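Local coordinates for phosphoenolpyruvate--protein phosphotransferase (Escherichia coli, PDB 5T12), which probably transfers the phosphoryl group of phosphoenolpyruvate to the carrier protein NPr in nitrogen-related phosphotransfer, this chain being its EIN-type domain, at residues P6-V11 with I197-G202; L38-L43 with A91-G96; E48-E53 with Q134-H139; L129-Q134 with S162-A167; G176-D181 with M201-Q206. The protein carries 1 engineered substitution. All coordinates share one frame; numbering follows the deposited sequence.

Overall arrangement
Interactions 2 and 3 lie in the helical part of the domain, interactions 1 and 5 in the alpha/beta part, and interaction 4 bridges them. Interactions 1 and 5 share M201-G202, at the end of the strand next to the sheet's outermost one; their centres are 10 Å apart, and V200 O lies 2.9 Å from V179 N. Interactions 2 and 3 both use helix 36-61 (centres 16 Å apart). Interaction 3 meets interaction 4 on helix 126-140, sharing Q134. Interaction 4 comes within about 5 Å, nearest atoms, of both sheet contacts. Helix 187-195, at whose N-terminal end the family's phosphorylation-site motif probably lies, packs against interactions 1 and 4.

Interaction 1 of 5, residues P6-V11 with I197-G202; sequences PAAPGV and IPTVMG
T199 has its OG1 beside the backbone N (chi1 -65°), which leaves CG2 anti to that nitrogen and 3.9 Å from A7 CB. M201 sets CG beside its own N and then runs straight, placing SD 3.9 Å from the same A7 CB. The methyl of A7 thus touches both a threonine methyl and a thioether. The backbone motif is a classic beta bulge at the edge of the domain's mixed sheet, where strand 5-8 pairs antiparallel with strand 199-201. The evidence is the register: P6 faces V200 as a non-hydrogen-bonded pair, yet A7 and A8 both face T199. The bulge gives T199 O two donors, A7 N and A8 N, each at 3.1 Å and both reaching it from the same face of its carbonyl plane. The return bond, T199 N to A8 O, is nearly straight (169°).

A7 takes up the extra residue, and its CB points toward strand 199-201. A8 CB lies on the same side of the sheet as the T199 side chain, 3.8 Å from T199 CB, and closer still, 3.2 Å, to I197 O. Outside the pairing, A7 O accepts from R193 of helix 187-195, and M201 also packs on A189 of that helix and on V179 of the adjoining strand. Beyond the bulge the chain curls over P198. There G10 has positive phi, and a beta carbon on it would collide with the proline ring. The ring lies against the bare backbone, with P198 CG 3.5 Å from G10 C and 3.6 Å from V11 N.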
# COMPACT_ATOMS: atom_id res chain seq x y z
N PRO A 6 -14.48 -1.86 -13.29
CA PRO A 6 -13.33 -0.96 -13.51
C PRO A 6 -13.25 0.10 -12.43
O PRO A 6 -14.10 0.99 -12.34
CB PRO A 6 -13.63 -0.35 -14.89
CG PRO A 6 -15.12 -0.39 -14.99
CD PRO A 6 -15.56 -1.63 -14.26
N ALA A 7 -12.22 0.00 -11.59
CA ALA A 7 -12.02 0.95 -10.50
C ALA A 7 -10.98 2.01 -10.81
O ALA A 7 -11.10 3.14 -10.31
CB ALA A 7 -11.61 0.21 -9.22
N ALA A 8 -9.97 1.69 -11.62
CA ALA A 8 -8.95 2.64 -12.00
C ALA A 8 -8.47 2.28 -13.40
O ALA A 8 -8.21 1.10 -13.67
CB ALA A 8 -7.77 2.65 -11.03
N PRO A 9 -8.34 3.26 -14.30
CA PRO A 9 -8.02 2.95 -15.69
C PRO A 9 -6.59 2.46 -15.85
O PRO A 9 -5.73 2.62 -14.97
CB PRO A 9 -8.23 4.28 -16.41
CG PRO A 9 -7.97 5.31 -15.36
CD PRO A 9 -8.47 4.71 -14.07
N GLY A 10 -6.33 1.84 -17.00
CA GLY A 10 -5.02 1.34 -17.35
C GLY A 10 -5.05 -0.11 -17.76
O GLY A 10 -6.07 -0.81 -17.63
N VAL A 11 -3.92 -0.57 -18.29
CA VAL A 11 -3.71 -1.95 -18.67
C VAL A 11 -2.36 -2.40 -18.12
O VAL A 11 -1.40 -1.62 -18.12
CB VAL A 11 -3.76 -2.15 -20.20
CG1 VAL A 11 -3.59 -3.62 -20.57
CG2 VAL A 11 -5.06 -1.61 -20.77
N ILE A 197 -2.59 3.30 -11.07
CA ILE A 197 -2.44 1.84 -11.09
C ILE A 197 -3.71 1.25 -11.64
O ILE A 197 -4.81 1.52 -11.10
CB ILE A 197 -2.14 1.30 -9.68
CG1 ILE A 197 -0.97 2.04 -9.05
CG2 ILE A 197 -1.87 -0.20 -9.75
CD1 ILE A 197 -0.66 1.58 -7.63
N PRO A 198 -3.67 0.45 -12.70
CA PRO A 198 -4.87 -0.25 -13.17
C PRO A 198 -5.42 -1.15 -12.07
O PRO A 198 -4.69 -1.93 -11.45
CB PRO A 198 -4.37 -1.06 -14.37
CG PRO A 198 -3.13 -0.36 -14.82
CD PRO A 198 -2.50 0.20 -13.57
N THR A 199 -6.73 -1.03 -11.83
CA THR A 199 -7.34 -1.72 -10.71
C THR A 199 -8.74 -2.18 -11.09
O THR A 199 -9.51 -1.41 -11.69
CB THR A 199 -7.39 -0.82 -9.47
OG1 THR A 199 -6.06 -0.53 -9.03
CG2 THR A 199 -8.16 -1.49 -8.33
N VAL A 200 -9.07 -3.42 -10.75
CA VAL A 200 -10.37 -4.01 -11.00
C VAL A 200 -10.91 -4.57 -9.69
O VAL A 200 -10.14 -5.06 -8.86
CB VAL A 200 -10.30 -5.08 -12.11
CG1 VAL A 200 -9.73 -6.39 -11.58
CG2 VAL A 200 -11.64 -5.28 -12.76
N MET A 201 -12.22 -4.47 -9.49
CA MET A 201 -12.83 -4.84 -8.21
C MET A 201 -14.11 -5.64 -8.46
O MET A 201 -14.56 -5.79 -9.59
CB MET A 201 -13.15 -3.60 -7.36
CG MET A 201 -11.93 -2.88 -6.81
SD MET A 201 -12.38 -1.45 -5.81
CE MET A 201 -10.77 -0.90 -5.25
N GLY A 202 -14.68 -6.14 -7.37
CA GLY A 202 -15.91 -6.92 -7.44
C GLY A 202 -15.82 -8.14 -8.32
O GLY A 202 -16.83 -8.57 -8.89

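Interaction 2 of 5, residues L38-L43 with A91-G96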
# COMPACT_ATOMS: atom_id res chain seq x y z
N LEU A 38 21.99 4.10 17.46
CA LEU A 38 21.68 3.56 16.13
C LEU A 38 20.18 3.57 15.87
O LEU A 38 19.73 3.99 14.80
CB LEU A 38 22.24 2.15 15.99
CG LEU A 38 21.77 1.35 14.78
CD1 LEU A 38 22.22 2.01 13.48
CD2 LEU A 38 22.27 -0.08 14.86
N GLU A 39 19.39 3.11 16.84
CA GLU A 39 17.94 3.06 16.65
C GLU A 39 17.35 4.45 16.42
O GLU A 39 16.38 4.60 15.67
CB GLU A 39 17.27 2.39 17.85
CG GLU A 39 17.71 0.95 18.07
CD GLU A 39 17.46 0.07 16.86
OE1 GLU A 39 16.47 0.32 16.14
OE2 GLU A 39 18.25 -0.87 16.64
N ARG A 40 17.92 5.47 17.06
CA ARG A 40 17.48 6.84 16.79
C ARG A 40 17.89 7.27 15.39
O ARG A 40 17.15 8.00 14.72
CB ARG A 40 18.04 7.79 17.84
CG ARG A 40 17.35 7.71 19.19
CD ARG A 40 17.82 8.82 20.12
NE ARG A 40 19.19 8.60 20.59
CZ ARG A 40 19.50 8.02 21.75
NH1 ARG A 40 18.53 7.60 22.56
NH2 ARG A 40 20.76 7.86 22.10
N GLU A 41 19.07 6.84 14.93
CA GLU A 41 19.50 7.18 13.58
C GLU A 41 18.66 6.47 12.53
O GLU A 41 18.40 7.02 11.45
CB GLU A 41 20.99 6.86 13.41
CG GLU A 41 21.91 7.79 14.17
CD GLU A 41 23.36 7.35 14.14
OE1 GLU A 41 23.64 6.26 13.58
OE2 GLU A 41 24.22 8.08 14.67
N ARG A 42 18.24 5.23 12.82
CA ARG A 42 17.36 4.52 11.90
C ARG A 42 15.99 5.17 11.82
O ARG A 42 15.34 5.13 10.76
CB ARG A 42 17.22 3.06 12.32
CG ARG A 42 18.51 2.25 12.31
CD ARG A 42 18.25 0.85 12.83
NE ARG A 42 17.20 0.18 12.07
CZ ARG A 42 16.36 -0.72 12.58
NH1 ARG A 42 16.45 -1.05 13.86
NH2 ARG A 42 15.44 -1.28 11.81
N LEU A 43 15.53 5.78 12.91
CA LEU A 43 14.21 6.41 12.92
C LEU A 43 14.22 7.73 12.16
O LEU A 43 13.29 8.01 11.40
CB LEU A 43 13.75 6.63 14.36
CG LEU A 43 13.04 5.43 14.99
CD1 LEU A 43 12.95 5.59 16.50
CD2 LEU A 43 11.65 5.27 14.40
N ALA A 91 11.34 8.77 22.82
CA ALA A 91 11.00 8.42 24.20
C ALA A 91 10.88 6.91 24.37
O ALA A 91 11.18 6.38 25.44
CB ALA A 91 9.70 9.10 24.61
N GLU A 92 10.44 6.20 23.32
CA GLU A 92 10.38 4.75 23.39
C GLU A 92 11.75 4.11 23.20
O GLU A 92 12.00 3.03 23.72
CB GLU A 92 9.40 4.21 22.34
CG GLU A 92 7.94 4.53 22.65
CD GLU A 92 7.45 3.84 23.91
OE1 GLU A 92 7.91 2.72 24.19
OE2 GLU A 92 6.60 4.43 24.62
N VAL A 93 12.65 4.77 22.46
CA VAL A 93 14.00 4.25 22.28
C VAL A 93 14.77 4.32 23.59
O VAL A 93 15.53 3.41 23.94
CB VAL A 93 14.73 5.00 21.16
CG1 VAL A 93 16.14 4.46 20.98
CG2 VAL A 93 13.95 4.89 19.86
N ASP A 94 14.59 5.41 24.35
CA ASP A 94 15.26 5.54 25.64
C ASP A 94 14.80 4.49 26.64
O ASP A 94 15.52 4.20 27.59
CB ASP A 94 15.04 6.95 26.20
CG ASP A 94 15.64 8.03 25.33
OD1 ASP A 94 16.52 7.71 24.49
OD2 ASP A 94 15.25 9.20 25.47
N LYS A 95 13.61 3.92 26.44
CA LYS A 95 13.15 2.80 27.24
C LYS A 95 13.79 1.48 26.83
O LYS A 95 13.49 0.44 27.43
CB LYS A 95 11.63 2.67 27.16
CG LYS A 95 10.87 3.86 27.72
CD LYS A 95 9.37 3.69 27.55
CE LYS A 95 8.61 4.87 28.13
NZ LYS A 95 7.14 4.72 27.94
N GLY A 96 14.66 1.49 25.82
CA GLY A 96 15.34 0.29 25.37
C GLY A 96 14.55 -0.48 24.33
O GLY A 96 14.49 -1.71 24.39
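A helix-to-helix contact of the alpha-helical subdomain, the part that in EIN relatives receives the phosphocarrier protein, brings L38-L43 of helix 36-61 against the C-terminal end of helix 83-94. V93 is its centre, pointing at the facing helix, and its two branches divide the work. CG1, anti to the backbone N (chi1 180°), sits between aliphatic parts of two charged residues, 3.9 Å from both E39 CB and R40 CG. CG2 meets L43 CD1 at 3.6 Å, the leucine and valine sliding past each other in opposite directions.

At the margin of the contact R40 bends at chi3 (-72°) and reaches over to D94, where NH1 and OD1 form a salt bridge at 2.8 Å. The carboxylate oxygen comes to the edge of the guanidinium, near its plane. The two flat groups are nevertheless 64° apart, and one oxygen meets one nitrogen instead of a paired, coplanar fit.

E39 sends its carboxylate away from V93: E39 OE1 forms a salt bridge with R42 NH1 at 2.7 Å and accepts from the backbone N of A99. R42 also pairs with E100, and L43 packs on A99 and V103, so helix 99-115 joins the same cluster.

The chemistry is that of a small apolar joint with charge at its border: V93 and L43 are buried, while the single-point R40-D94 bridge, at the exposed D94, is likely to be in competition with solvent.

Interaction 3 of 5, residues E48-E53 with Q134-H139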
# COMPACT_ATOMS: atom_id res chain seq x y z
N GLU A 48 12.39 10.84 7.53
CA GLU A 48 12.71 11.75 6.44
C GLU A 48 12.37 11.14 5.08
O GLU A 48 11.88 11.84 4.19
CB GLU A 48 14.19 12.14 6.50
CG GLU A 48 14.65 13.04 5.37
CD GLU A 48 16.00 13.68 5.64
OE1 GLU A 48 16.03 14.88 5.99
OE2 GLU A 48 17.03 12.98 5.52
N GLU A 49 12.63 9.84 4.91
CA GLU A 49 12.29 9.18 3.66
C GLU A 49 10.78 9.14 3.44
O GLU A 49 10.30 9.36 2.33
CB GLU A 49 12.87 7.77 3.63
CG GLU A 49 14.38 7.72 3.43
CD GLU A 49 14.94 6.32 3.60
OE1 GLU A 49 14.32 5.51 4.32
OE2 GLU A 49 16.00 6.03 3.01
N ALA A 50 10.02 8.87 4.51
CA ALA A 50 8.56 8.84 4.39
C ALA A 50 8.00 10.24 4.16
O ALA A 50 7.07 10.42 3.36
CB ALA A 50 7.95 8.21 5.63
N ALA A 51 8.55 11.24 4.85
CA ALA A 51 8.11 12.62 4.63
C ALA A 51 8.43 13.07 3.21
O ALA A 51 7.61 13.73 2.56
CB ALA A 51 8.75 13.55 5.65
N ASN A 52 9.63 12.74 2.72
CA ASN A 52 9.97 13.04 1.34
C ASN A 52 9.02 12.35 0.37
O ASN A 52 8.57 12.95 -0.60
CB ASN A 52 11.42 12.64 1.05
CG ASN A 52 12.42 13.66 1.56
OD1 ASN A 52 12.30 14.85 1.29
ND2 ASN A 52 13.42 13.19 2.31
N GLU A 53 8.70 11.08 0.64
CA GLU A 53 7.80 10.34 -0.24
C GLU A 53 6.44 11.02 -0.33
O GLU A 53 5.91 11.23 -1.43
CB GLU A 53 7.66 8.90 0.26
CG GLU A 53 7.04 7.95 -0.74
CD GLU A 53 6.98 6.52 -0.23
OE1 GLU A 53 6.67 6.32 0.96
OE2 GLU A 53 7.26 5.59 -1.02
N GLN A 134 2.52 1.75 8.85
CA GLN A 134 2.91 0.72 7.90
C GLN A 134 3.99 1.22 6.95
O GLN A 134 4.94 0.49 6.64
CB GLN A 134 1.68 0.25 7.11
CG GLN A 134 0.72 -0.62 7.90
CD GLN A 134 1.04 -2.10 7.77
OE1 GLN A 134 1.58 -2.71 8.68
NE2 GLN A 134 0.69 -2.67 6.62
N ARG A 135 3.87 2.47 6.49
CA ARG A 135 4.87 3.02 5.59
C ARG A 135 6.19 3.27 6.31
O ARG A 135 7.26 3.10 5.72
CB ARG A 135 4.34 4.31 4.96
CG ARG A 135 5.05 4.71 3.68
CD ARG A 135 4.87 3.64 2.61
NE ARG A 135 5.67 3.90 1.42
CZ ARG A 135 5.81 3.04 0.41
NH1 ARG A 135 5.19 1.87 0.45
NH2 ARG A 135 6.56 3.36 -0.63
N LEU A 136 6.12 3.67 7.58
CA LEU A 136 7.34 3.84 8.37
C LEU A 136 8.09 2.52 8.49
O LEU A 136 9.32 2.47 8.32
CB LEU A 136 7.00 4.39 9.75
CG LEU A 136 7.33 5.86 10.02
CD1 LEU A 136 6.93 6.72 8.83
CD2 LEU A 136 6.64 6.34 11.29
N LEU A 137 7.37 1.43 8.77
CA LEU A 137 7.99 0.11 8.83
C LEU A 137 8.51 -0.32 7.47
O LEU A 137 9.49 -1.08 7.39
CB LEU A 137 7.00 -0.91 9.37
CG LEU A 137 6.47 -0.69 10.79
CD1 LEU A 137 5.44 -1.75 11.14
CD2 LEU A 137 7.62 -0.70 11.78
N PHE A 138 7.88 0.16 6.39
CA PHE A 138 8.33 -0.20 5.05
C PHE A 138 9.74 0.29 4.78
O PHE A 138 10.56 -0.42 4.18
CB PHE A 138 7.36 0.36 4.01
CG PHE A 138 7.74 0.06 2.59
CD1 PHE A 138 7.44 -1.18 2.04
CD2 PHE A 138 8.38 1.00 1.80
CE1 PHE A 138 7.79 -1.47 0.73
CE2 PHE A 138 8.73 0.71 0.49
CZ PHE A 138 8.43 -0.53 -0.04
N HIS A 139 10.06 1.51 5.23
CA HIS A 139 11.38 2.07 4.99
C HIS A 139 12.43 1.57 5.98
O HIS A 139 13.63 1.73 5.72
CB HIS A 139 11.32 3.60 5.04
CG HIS A 139 10.47 4.20 3.96
ND1 HIS A 139 9.25 4.78 4.22
CD2 HIS A 139 10.67 4.31 2.63
CE1 HIS A 139 8.73 5.22 3.09
NE2 HIS A 139 9.57 4.95 2.11
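E53 and R135 face each other as a two-pronged salt bridge between helices 36-61 and 126-140 of the helical subdomain. R135 NE donates to E53 OE1 at 2.7 Å along a nearly straight path (165°), entering on the syn side of the carboxylate. NH2 pairs with OE2, modelled at 2.4 Å, a length too short to be read literally. The carboxylate and guanidinium planes are 30° apart. E53 reaches across because its CG is anti to the backbone N (chi1 -166°) and the chain beyond stays extended.

The remaining guanidinium nitrogen, NH1, is taken by the backbone oxygens of A167 and L169, and one face of the group lies under F138 CD2, 3.5 Å from its plane. E53 OE1 also approaches the edge of the H139 ring, 3.2 Å from CE1, while E49 CB and F138 CD2 lie over opposite faces. A50 lies beside the ring, its CB 3.9 Å from H139 ND1 and 3.7 Å from L136 CD1. L80 of helix 68-80 touches both A50 and L136. An alanine in place of H139 would probably open a gap between E49 and F138 and leave the E53 carboxylate without the ring beside it.

The small A50 lets the helix axes pass 9.5 Å apart, and the charge pair, its arginine also held by two carbonyls, is consistent with a fixed rotation of the two helices.

Interaction 4 of 5, residues L129-Q134 with S162-A167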
# COMPACT_ATOMS: atom_id res chain seq x y z
N LEU A 129 -3.52 6.75 10.20
CA LEU A 129 -2.36 6.70 11.07
C LEU A 129 -1.69 5.33 11.03
O LEU A 129 -0.46 5.24 11.03
CB LEU A 129 -2.77 7.05 12.50
CG LEU A 129 -2.75 8.54 12.89
CD1 LEU A 129 -1.35 9.11 12.70
CD2 LEU A 129 -3.78 9.34 12.10
N ARG A 130 -2.49 4.26 10.98
CA ARG A 130 -1.91 2.93 10.85
C ARG A 130 -1.21 2.76 9.51
O ARG A 130 -0.17 2.10 9.42
CB ARG A 130 -2.99 1.86 11.03
CG ARG A 130 -3.70 1.93 12.37
CD ARG A 130 -4.53 0.68 12.63
NE ARG A 130 -5.26 0.78 13.88
CZ ARG A 130 -4.74 0.51 15.08
NH1 ARG A 130 -3.48 0.13 15.18
NH2 ARG A 130 -5.49 0.63 16.17
N ALA A 131 -1.76 3.37 8.46
CA ALA A 131 -1.11 3.33 7.15
C ALA A 131 0.24 4.04 7.18
O ALA A 131 1.22 3.56 6.61
CB ALA A 131 -2.02 3.94 6.09
N LEU A 132 0.29 5.21 7.84
CA LEU A 132 1.57 5.91 7.98
C LEU A 132 2.56 5.07 8.78
O LEU A 132 3.76 5.06 8.47
CB LEU A 132 1.35 7.27 8.65
CG LEU A 132 1.19 8.48 7.74
CD1 LEU A 132 -0.03 8.35 6.84
CD2 LEU A 132 1.12 9.77 8.56
N GLY A 133 2.09 4.37 9.81
CA GLY A 133 2.96 3.46 10.53
C GLY A 133 3.43 2.31 9.67
O GLY A 133 4.59 1.90 9.73
N GLN A 134 2.52 1.75 8.85
CA GLN A 134 2.91 0.72 7.90
C GLN A 134 3.99 1.22 6.95
O GLN A 134 4.94 0.49 6.64
CB GLN A 134 1.68 0.25 7.11
CG GLN A 134 0.72 -0.62 7.90
CD GLN A 134 1.04 -2.10 7.77
OE1 GLN A 134 1.58 -2.71 8.68
NE2 GLN A 134 0.69 -2.67 6.62
N SER A 162 -7.18 -1.91 1.29
CA SER A 162 -7.21 -0.77 2.19
C SER A 162 -5.89 -0.03 2.09
O SER A 162 -4.94 -0.49 1.45
CB SER A 162 -7.49 -1.20 3.64
OG SER A 162 -6.48 -2.06 4.12
N ALA A 163 -5.83 1.14 2.75
CA ALA A 163 -4.62 1.95 2.70
C ALA A 163 -3.44 1.26 3.37
O ALA A 163 -2.29 1.45 2.96
CB ALA A 163 -4.88 3.31 3.36
N THR A 164 -3.70 0.45 4.40
CA THR A 164 -2.62 -0.24 5.09
C THR A 164 -1.98 -1.31 4.20
O THR A 164 -0.78 -1.58 4.34
CB THR A 164 -3.13 -0.88 6.38
OG1 THR A 164 -4.17 -1.82 6.07
CG2 THR A 164 -3.69 0.19 7.31
N THR A 165 -2.75 -1.91 3.30
CA THR A 165 -2.19 -2.92 2.40
C THR A 165 -1.27 -2.28 1.38
O THR A 165 -0.16 -2.77 1.13
CB THR A 165 -3.32 -3.68 1.70
OG1 THR A 165 -4.18 -4.27 2.68
CG2 THR A 165 -2.74 -4.78 0.82
N LEU A 166 -1.70 -1.17 0.77
CA LEU A 166 -0.87 -0.51 -0.23
C LEU A 166 0.38 0.09 0.38
O LEU A 166 1.39 0.28 -0.31
CB LEU A 166 -1.68 0.57 -0.95
CG LEU A 166 -2.89 0.11 -1.76
CD1 LEU A 166 -3.79 1.28 -2.13
CD2 LEU A 166 -2.44 -0.62 -3.02
N ALA A 167 0.35 0.39 1.68
CA ALA A 167 1.48 1.04 2.34
C ALA A 167 2.67 0.11 2.55
O ALA A 167 3.77 0.60 2.83
CB ALA A 167 1.03 1.62 3.69
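A131 and T164 bring their helices unusually close, CA to CA 4.4 Å, because only small groups lie between them. T164 CG2 rests 3.9 Å from A131 N, and A131 CB meets A163 CB at 4.0 Å. One turn on, A167 CB approaches A131 O at 3.5 Å and also packs on Q134 CB. Q134 adds the polar link: NE2 donates to T164 O at 2.9 Å, almost straight (164°), approaching from above the plane of that carbonyl.

A bend at chi2 (-91°) folds the amide across T164, and outside partners hold it there: E168 OE2 also takes NE2, and M25 N donates to OE1. A leucine here would probably fill similar space yet leave T164 O, E168 and M25 N without their amide partner. T164 itself is steadied by S162, the N-cap residue, whose OG shares a hydrogen bond with T164 OG1.

The contact docks short helix 163-166, which follows strand 154-158, on helix 126-140. Helix 68-80 packs on L129 and L132, helix 99-115 on R130, and helix 187-195 on A163 and L166; there A163 meets Q187, probably the engineered residue at the position of the family's phosphorylated histidine.

Interaction 5 of 5, residues G176-D181 with M201-Q206; sequences GVVVRD and MGADIQ
V179 and M201 lie side by side and point the same way, with M201 CG 3.9 Å from V179 CB. They belong to neighbouring parallel strands, 174-179 and 199-201, joined through helix 187-195 as a beta-alpha-beta unit of the domain's alpha/beta part. V178, the preceding residue, serves the other face of the sheet. Its CG1, anti to the backbone N, meets I205 CD1 at 4.2 Å, the two side chains crossing at about a right angle. L224 of strand 223-226 touches both V178 and I205, which extends this apolar patch.

R180 is oriented quite differently. Its CG stands anti to the backbone N (chi1 178°) and the chain stays extended to NE, so that the aliphatic part runs alongside the backbone of 203-205 with CG 3.2 Å from A203 O. NE then ends 2.7 Å from I205 O. This bond counts as weak despite its length, since the angle at hydrogen is just 129°, although the oxygen lies at the guanidinium edge near its plane.

Backbone atoms link the same segments where the strand pairing gives out. V179 O accepts a long, weak but straight bond from A203 N (3.4 Å, 168°) and is also approached by M201 CA at 3.2 Å. G202, with positive phi, makes the turn between M201 and A203.

Chemically, then, the loop after strand 199-201 is held by many modest contacts: V178-I205 packing, the aliphatic part of R180 laid along 203-205, CA-H...O contacts and two weak hydrogen bonds, one of them from an exposed arginine.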
# COMPACT_ATOMS: atom_id res chain seq x y z
N GLY A 176 -0.51 -3.46 -11.04
CA GLY A 176 -1.94 -3.66 -11.12
C GLY A 176 -2.47 -4.29 -9.86
O GLY A 176 -1.72 -4.88 -9.08
N VAL A 177 -3.78 -4.13 -9.65
CA VAL A 177 -4.46 -4.65 -8.47
C VAL A 177 -5.77 -5.29 -8.89
O VAL A 177 -6.47 -4.78 -9.77
CB VAL A 177 -4.71 -3.54 -7.42
CG1 VAL A 177 -5.33 -4.12 -6.16
CG2 VAL A 177 -3.42 -2.80 -7.08
N VAL A 178 -6.10 -6.42 -8.26
CA VAL A 178 -7.37 -7.11 -8.49
C VAL A 178 -7.98 -7.43 -7.14
O VAL A 178 -7.40 -8.18 -6.35
CB VAL A 178 -7.19 -8.40 -9.31
CG1 VAL A 178 -8.53 -9.12 -9.45
CG2 VAL A 178 -6.60 -8.08 -10.68
N VAL A 179 -9.16 -6.88 -6.88
CA VAL A 179 -9.85 -7.10 -5.61
C VAL A 179 -11.14 -7.87 -5.87
O VAL A 179 -11.86 -7.59 -6.84
CB VAL A 179 -10.12 -5.76 -4.89
CG1 VAL A 179 -10.30 -6.02 -3.41
CG2 VAL A 179 -8.97 -4.80 -5.11
N ARG A 180 -11.42 -8.86 -5.02
CA ARG A 180 -12.62 -9.69 -5.12
C ARG A 180 -13.80 -9.05 -4.38
O ARG A 180 -14.88 -8.90 -4.96
CB ARG A 180 -12.34 -11.10 -4.60
CG ARG A 180 -13.57 -12.01 -4.65
CD ARG A 180 -13.41 -13.22 -3.76
NE ARG A 180 -14.17 -14.37 -4.26
CZ ARG A 180 -15.28 -14.83 -3.71
NH1 ARG A 180 -15.77 -14.25 -2.62
NH2 ARG A 180 -15.90 -15.88 -4.24
N ASP A 181 -13.64 -8.63 -3.14
CA ASP A 181 -14.62 -7.72 -2.55
C ASP A 181 -13.99 -6.33 -2.47
O ASP A 181 -12.91 -6.19 -1.89
CB ASP A 181 -15.07 -8.16 -1.15
CG ASP A 181 -15.48 -9.62 -1.08
OD1 ASP A 181 -15.98 -10.15 -2.09
OD2 ASP A 181 -15.32 -10.24 -0.00
N MET A 201 -12.22 -4.47 -9.49
CA MET A 201 -12.83 -4.84 -8.21
C MET A 201 -14.11 -5.64 -8.46
O MET A 201 -14.56 -5.79 -9.59
CB MET A 201 -13.15 -3.60 -7.36
CG MET A 201 -11.93 -2.88 -6.81
SD MET A 201 -12.38 -1.45 -5.81
CE MET A 201 -10.77 -0.90 -5.25
N GLY A 202 -14.68 -6.14 -7.37
CA GLY A 202 -15.91 -6.92 -7.44
C GLY A 202 -15.82 -8.14 -8.32
O GLY A 202 -16.83 -8.57 -8.89
N ALA A 203 -14.63 -8.72 -8.45
CA ALA A 203 -14.36 -9.78 -9.41
C ALA A 203 -14.48 -11.14 -8.74
O ALA A 203 -13.79 -11.42 -7.76
CB ALA A 203 -12.96 -9.61 -9.99
N ASP A 204 -15.36 -11.99 -9.28
CA ASP A 204 -15.40 -13.39 -8.88
C ASP A 204 -14.02 -14.00 -9.09
O ASP A 204 -13.62 -14.26 -10.23
CB ASP A 204 -16.47 -14.16 -9.65
CG ASP A 204 -17.88 -13.68 -9.32
OD1 ASP A 204 -18.06 -13.04 -8.27
OD2 ASP A 204 -18.80 -13.96 -10.12
N ILE A 205 -13.28 -14.21 -8.01
CA ILE A 205 -11.87 -14.55 -8.10
C ILE A 205 -11.46 -15.22 -6.80
O ILE A 205 -12.03 -14.95 -5.74
CB ILE A 205 -11.02 -13.28 -8.39
CG1 ILE A 205 -10.39 -13.37 -9.78
CG2 ILE A 205 -9.97 -13.03 -7.31
CD1 ILE A 205 -10.91 -12.34 -10.71
N GLN A 206 -10.48 -16.10 -6.88
CA GLN A 206 -9.88 -16.70 -5.69
C GLN A 206 -8.44 -16.25 -5.59
O GLN A 206 -7.59 -16.69 -6.39
CB GLN A 206 -9.99 -18.22 -5.74
CG GLN A 206 -11.43 -18.71 -5.64
CD GLN A 206 -11.58 -20.21 -5.79
OE1 GLN A 206 -10.75 -20.87 -6.42
NE2 GLN A 206 -12.64 -20.76 -5.22